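Local coordinates for actin-binding protein (Saccharomyces cerevisiae, PDB 1HQZ) that binds actin filaments through this N-terminal cofilin-homology domain and recruits the ARP2/3 complex to filament sides, regulating actin assembly, at residues V78-S90 against G113-L126. Residues are numbered along the deposited sequence; the frame is centred on the assembly and turned at random.
Sequences VEKIIIIGWCPDS and GYHVQVTARDEDDL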
loop_
_atom_site.group_PDB
_atom_site.type_symbol
_atom_site.label_atom_id
_atom_site.label_comp_id
_atom_site.label_asym_id
_atom_site.label_seq_id
_atom_site.Cartn_x
_atom_site.Cartn_y
_atom_site.Cartn_z
ATOM N N VAL A 78 13.009 -15.259 -1.622
ATOM C CA VAL A 78 11.555 -15.282 -1.681
ATOM C C VAL A 78 11.052 -13.843 -1.709
ATOM O O VAL A 78 11.506 -12.993 -0.938
ATOM C CB VAL A 78 10.937 -16.032 -0.469
ATOM C CG1 VAL A 78 11.074 -15.198 0.796
ATOM C CG2 VAL A 78 9.474 -16.358 -0.750
ATOM N N GLU A 79 10.137 -13.574 -2.631
ATOM C CA GLU A 79 9.560 -12.248 -2.785
ATOM C C GLU A 79 8.150 -12.286 -2.224
ATOM O O GLU A 79 7.356 -13.145 -2.593
ATOM C CB GLU A 79 9.498 -11.869 -4.261
ATOM C CG GLU A 79 10.842 -11.707 -4.950
ATOM C CD GLU A 79 11.467 -10.356 -4.697
ATOM O OE1 GLU A 79 10.772 -9.473 -4.156
ATOM O OE2 GLU A 79 12.648 -10.172 -5.049
ATOM N N LYS A 80 7.841 -11.358 -1.330
ATOM C CA LYS A 80 6.515 -11.317 -0.745
ATOM C C LYS A 80 5.845 -9.963 -0.918
ATOM O O LYS A 80 6.492 -8.954 -1.189
ATOM C CB LYS A 80 6.587 -11.715 0.727
ATOM C CG LYS A 80 6.974 -13.182 0.907
ATOM C CD LYS A 80 7.126 -13.547 2.361
ATOM C CE LYS A 80 7.568 -14.988 2.496
ATOM N NZ LYS A 80 7.973 -15.307 3.890
ATOM N N ILE A 81 4.531 -9.956 -0.774
ATOM C CA ILE A 81 3.767 -8.738 -0.953
ATOM C C ILE A 81 3.254 -8.165 0.364
ATOM O O ILE A 81 2.682 -8.883 1.204
ATOM C CB ILE A 81 2.561 -8.979 -1.916
ATOM C CG1 ILE A 81 3.030 -9.172 -3.367
ATOM C CG2 ILE A 81 1.668 -7.764 -1.937
ATOM C CD1 ILE A 81 4.097 -10.182 -3.581
ATOM N N ILE A 82 3.470 -6.869 0.548
ATOM C CA ILE A 82 2.990 -6.204 1.748
ATOM C C ILE A 82 2.060 -5.065 1.326
ATOM O O ILE A 82 2.282 -4.406 0.309
ATOM C CB ILE A 82 4.162 -5.653 2.610
ATOM C CG1 ILE A 82 3.602 -4.882 3.809
ATOM C CG2 ILE A 82 5.074 -4.766 1.767
ATOM C CD1 ILE A 82 4.648 -4.443 4.840
ATOM N N ILE A 83 0.975 -4.880 2.064
ATOM C CA ILE A 83 0.083 -3.784 1.760
ATOM C C ILE A 83 0.053 -2.938 3.015
ATOM O O ILE A 83 0.095 -3.462 4.134
ATOM C CB ILE A 83 -1.338 -4.243 1.410
ATOM C CG1 ILE A 83 -1.937 -5.050 2.559
ATOM C CG2 ILE A 83 -1.301 -5.058 0.140
ATOM C CD1 ILE A 83 -3.427 -5.312 2.390
ATOM N N ILE A 84 0.008 -1.628 2.825
ATOM C CA ILE A 84 -0.003 -0.715 3.950
ATOM C C ILE A 84 -1.212 0.204 3.936
ATOM O O ILE A 84 -1.493 0.856 2.940
ATOM C CB ILE A 84 1.300 0.130 3.970
ATOM C CG1 ILE A 84 2.475 -0.782 4.333
ATOM C CG2 ILE A 84 1.177 1.290 4.953
ATOM C CD1 ILE A 84 3.813 -0.126 4.242
ATOM N N GLY A 85 -1.935 0.216 5.049
ATOM C CA GLY A 85 -3.083 1.081 5.195
ATOM C C GLY A 85 -2.579 2.273 5.992
ATOM O O GLY A 85 -2.360 2.191 7.197
ATOM N N TRP A 86 -2.381 3.381 5.296
ATOM C CA TRP A 86 -1.876 4.608 5.891
ATOM C C TRP A 86 -3.049 5.516 6.284
ATOM O O TRP A 86 -3.789 6.003 5.424
ATOM C CB TRP A 86 -0.947 5.272 4.868
ATOM C CG TRP A 86 -0.448 6.617 5.232
ATOM C CD1 TRP A 86 -0.948 7.813 4.806
ATOM C CD2 TRP A 86 0.661 6.923 6.080
ATOM N NE1 TRP A 86 -0.215 8.842 5.327
ATOM C CE2 TRP A 86 0.777 8.331 6.117
ATOM C CE3 TRP A 86 1.570 6.147 6.813
ATOM C CZ2 TRP A 86 1.765 8.986 6.861
ATOM C CZ3 TRP A 86 2.558 6.797 7.555
ATOM C CH2 TRP A 86 2.644 8.207 7.571
ATOM N N CYS A 87 -3.218 5.726 7.588
ATOM C CA CYS A 87 -4.313 6.547 8.107
ATOM C C CYS A 87 -3.779 7.550 9.122
ATOM O O CYS A 87 -3.942 7.356 10.324
ATOM C CB CYS A 87 -5.357 5.638 8.778
ATOM S SG CYS A 87 -6.881 6.449 9.323
ATOM N N PRO A 88 -3.152 8.646 8.649
ATOM C CA PRO A 88 -2.574 9.698 9.501
ATOM C C PRO A 88 -3.617 10.504 10.262
ATOM O O PRO A 88 -4.753 10.650 9.808
ATOM C CB PRO A 88 -1.793 10.549 8.507
ATOM C CG PRO A 88 -2.685 10.512 7.301
ATOM C CD PRO A 88 -3.109 9.047 7.229
ATOM N N ASP A 89 -3.226 11.018 11.426
ATOM C CA ASP A 89 -4.134 11.798 12.258
ATOM C C ASP A 89 -4.709 13.008 11.534
ATOM O O ASP A 89 -5.886 13.321 11.695
ATOM C CB ASP A 89 -3.434 12.261 13.547
ATOM C CG ASP A 89 -3.046 11.103 14.460
ATOM O OD1 ASP A 89 -3.604 9.990 14.302
ATOM O OD2 ASP A 89 -2.189 11.304 15.350
ATOM N N SER A 90 -3.882 13.656 10.715
ATOM C CA SER A 90 -4.267 14.856 9.973
ATOM C C SER A 90 -5.202 14.662 8.786
ATOM O O SER A 90 -5.688 15.636 8.222
ATOM C CB SER A 90 -3.012 15.581 9.499
ATOM O OG SER A 90 -2.224 15.967 10.609
ATOM N N GLY A 113 -3.787 -10.809 -2.736
ATOM C CA GLY A 113 -2.568 -11.601 -2.799
ATOM C C GLY A 113 -1.417 -11.127 -1.933
ATOM O O GLY A 113 -0.267 -11.451 -2.200
ATOM N N TYR A 114 -1.723 -10.368 -0.891
ATOM C CA TYR A 114 -0.695 -9.849 0.006
ATOM C C TYR A 114 -0.305 -10.883 1.052
ATOM O O TYR A 114 -1.116 -11.728 1.441
ATOM C CB TYR A 114 -1.197 -8.579 0.702
ATOM C CG TYR A 114 -2.452 -8.790 1.515
ATOM C CD1 TYR A 114 -2.387 -9.231 2.836
ATOM C CD2 TYR A 114 -3.710 -8.604 0.941
ATOM C CE1 TYR A 114 -3.542 -9.487 3.569
ATOM C CE2 TYR A 114 -4.875 -8.863 1.661
ATOM C CZ TYR A 114 -4.782 -9.304 2.974
ATOM O OH TYR A 114 -5.932 -9.574 3.679
ATOM N N HIS A 115 0.944 -10.826 1.497
ATOM C CA HIS A 115 1.396 -11.754 2.514
ATOM C C HIS A 115 1.354 -11.084 3.871
ATOM O O HIS A 115 1.126 -11.742 4.888
ATOM C CB HIS A 115 2.819 -12.231 2.229
ATOM C CG HIS A 115 2.944 -12.994 0.953
ATOM N ND1 HIS A 115 3.207 -12.383 -0.254
ATOM C CD2 HIS A 115 2.789 -14.312 0.683
ATOM C CE1 HIS A 115 3.213 -13.292 -1.213
ATOM N NE2 HIS A 115 2.960 -14.472 -0.672
ATOM N N VAL A 116 1.557 -9.768 3.873
ATOM C CA VAL A 116 1.567 -8.987 5.106
ATOM C C VAL A 116 0.699 -7.736 4.984
ATOM O O VAL A 116 0.734 -7.040 3.965
ATOM C CB VAL A 116 2.992 -8.546 5.455
ATOM C CG1 VAL A 116 2.993 -7.780 6.767
ATOM C CG2 VAL A 116 3.900 -9.756 5.550
ATOM N N GLN A 117 -0.080 -7.467 6.028
ATOM C CA GLN A 117 -0.952 -6.302 6.064
ATOM C C GLN A 117 -0.630 -5.487 7.306
ATOM O O GLN A 117 -0.696 -5.996 8.418
ATOM C CB GLN A 117 -2.428 -6.711 6.110
ATOM C CG GLN A 117 -3.364 -5.511 6.171
ATOM C CD GLN A 117 -4.843 -5.876 6.238
ATOM O OE1 GLN A 117 -5.698 -5.000 6.184
ATOM N NE2 GLN A 117 -5.148 -7.158 6.359
ATOM N N VAL A 118 -0.300 -4.215 7.103
ATOM C CA VAL A 118 0.047 -3.317 8.189
ATOM C C VAL A 118 -0.768 -2.028 8.172
ATOM O O VAL A 118 -1.095 -1.497 7.116
ATOM C CB VAL A 118 1.557 -2.930 8.134
ATOM C CG1 VAL A 118 1.858 -1.847 9.163
ATOM C CG2 VAL A 118 2.422 -4.151 8.421
ATOM N N THR A 119 -1.104 -1.544 9.362
ATOM C CA THR A 119 -1.828 -0.294 9.521
ATOM C C THR A 119 -0.781 0.695 10.055
ATOM O O THR A 119 -0.055 0.397 11.013
ATOM C CB THR A 119 -2.991 -0.427 10.523
ATOM O OG1 THR A 119 -4.037 -1.229 9.950
ATOM C CG2 THR A 119 -3.550 0.951 10.867
ATOM N N ALA A 120 -0.680 1.857 9.416
ATOM C CA ALA A 120 0.298 2.856 9.826
ATOM C C ALA A 120 -0.308 4.247 9.960
ATOM O O ALA A 120 -1.249 4.588 9.252
ATOM C CB ALA A 120 1.441 2.883 8.822
ATOM N N ARG A 121 0.258 5.044 10.863
ATOM C CA ARG A 121 -0.193 6.411 11.129
ATOM C C ARG A 121 0.922 7.434 10.925
ATOM O O ARG A 121 0.658 8.593 10.619
ATOM C CB ARG A 121 -0.688 6.537 12.562
ATOM C CG ARG A 121 -2.033 5.922 12.833
ATOM C CD ARG A 121 -2.352 6.021 14.314
ATOM N NE ARG A 121 -2.026 7.343 14.848
ATOM C CZ ARG A 121 -1.113 7.565 15.787
ATOM N NH1 ARG A 121 -0.431 6.552 16.308
ATOM N NH2 ARG A 121 -0.871 8.805 16.196
ATOM N N ASP A 122 2.164 7.006 11.119
ATOM C CA ASP A 122 3.311 7.888 10.957
ATOM C C ASP A 122 4.561 7.071 10.622
ATOM O O ASP A 122 4.514 5.837 10.561
ATOM C CB ASP A 122 3.536 8.694 12.237
ATOM C CG ASP A 122 3.846 7.814 13.423
ATOM O OD1 ASP A 122 4.923 7.184 13.424
ATOM O OD2 ASP A 122 3.015 7.741 14.352
ATOM N N GLU A 123 5.680 7.761 10.420
ATOM C CA GLU A 123 6.927 7.096 10.059
ATOM C C GLU A 123 7.402 6.022 11.027
ATOM O O GLU A 123 8.063 5.073 10.615
ATOM C CB GLU A 123 8.041 8.125 9.845
ATOM C CG GLU A 123 7.927 8.900 8.530
ATOM C CD GLU A 123 7.023 10.119 8.628
ATOM O OE1 GLU A 123 5.842 9.973 9.020
ATOM O OE2 GLU A 123 7.502 11.232 8.311
ATOM N N ASP A 124 7.073 6.157 12.307
ATOM C CA ASP A 124 7.498 5.158 13.281
ATOM C C ASP A 124 6.810 3.819 13.030
ATOM O O ASP A 124 7.313 2.769 13.430
ATOM C CB ASP A 124 7.217 5.641 14.708
ATOM C CG ASP A 124 8.228 6.684 15.189
ATOM O OD1 ASP A 124 8.085 7.152 16.341
ATOM O OD2 ASP A 124 9.163 7.030 14.428
ATOM N N ASP A 125 5.661 3.856 12.360
ATOM C CA ASP A 125 4.928 2.637 12.045
ATOM C C ASP A 125 5.482 1.990 10.782
ATOM O O ASP A 125 5.065 0.898 10.398
ATOM C CB ASP A 125 3.445 2.944 11.837
ATOM C CG ASP A 125 2.783 3.476 13.088
ATOM O OD1 ASP A 125 3.191 3.044 14.185
ATOM O OD2 ASP A 125 1.851 4.304 12.976
ATOM N N LEU A 126 6.424 2.672 10.140
ATOM C CA LEU A 126 7.026 2.179 8.906
ATOM C C LEU A 126 8.543 1.992 9.016
ATOM O O LEU A 126 9.298 2.402 8.134
ATOM C CB LEU A 126 6.694 3.137 7.754
ATOM C CG LEU A 126 5.208 3.392 7.441
ATOM C CD1 LEU A 126 5.065 4.518 6.419
ATOM C CD2 LEU A 126 4.568 2.119 6.910
HETATM O O HOH W 1 -0.713 11.065 11.823
#
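Ile81 O takes two backbone donors where the strands begin to pair: His115 N at 2.6 Å and Val116 N at 3.0 Å. His115 also returns a bond, its ND1 accepting from Ile81 N at 2.8 Å and nearly straight (175°), so the imidazole supplies the acceptor for Ile81 N just ahead of the first bridge, Ile82 with Val116. With CG of His115 anti to the carbonyl carbon (chi1 -63°), the Lys80 chain crosses the ring at about a right angle and sets its own CG over one face, a CH-pi contact. Without the imidazole, with an alanine here, Ile81 N would probably lose this acceptor and Lys80 CG the ring face it lies over.

From Ile83 to Cys87 the parallel ladder is regular. Beta-branched Ile82, Ile84, Val116 and Val118 suit its extended backbone and share one face, which Ala120 and Trp86 continue. Trp86 CZ3 meets Leu126 CD1 at 3.6 Å, while Arg121 O sits over one indole face. On the other side, Ile83 CD1 rests over the Tyr114 ring, 3.7 Å from its centroid. At the exposed far end the charged pair Arg121 and Asp89 forms a two-nitrogen salt bridge, NE to OD1 and NH2 to OD2, the latter 2.9 Å.

These are the parallel strands of a beta-alpha-beta unit in the ADF-homology fold: helix 93-110 packs against the Tyr114 and Gln117 face, helix 52-56 against Ile82 and Ile84, and strand 65-71 pairs antiparallel with 80-86, leaving 116-120 as one edge strand of the sheet.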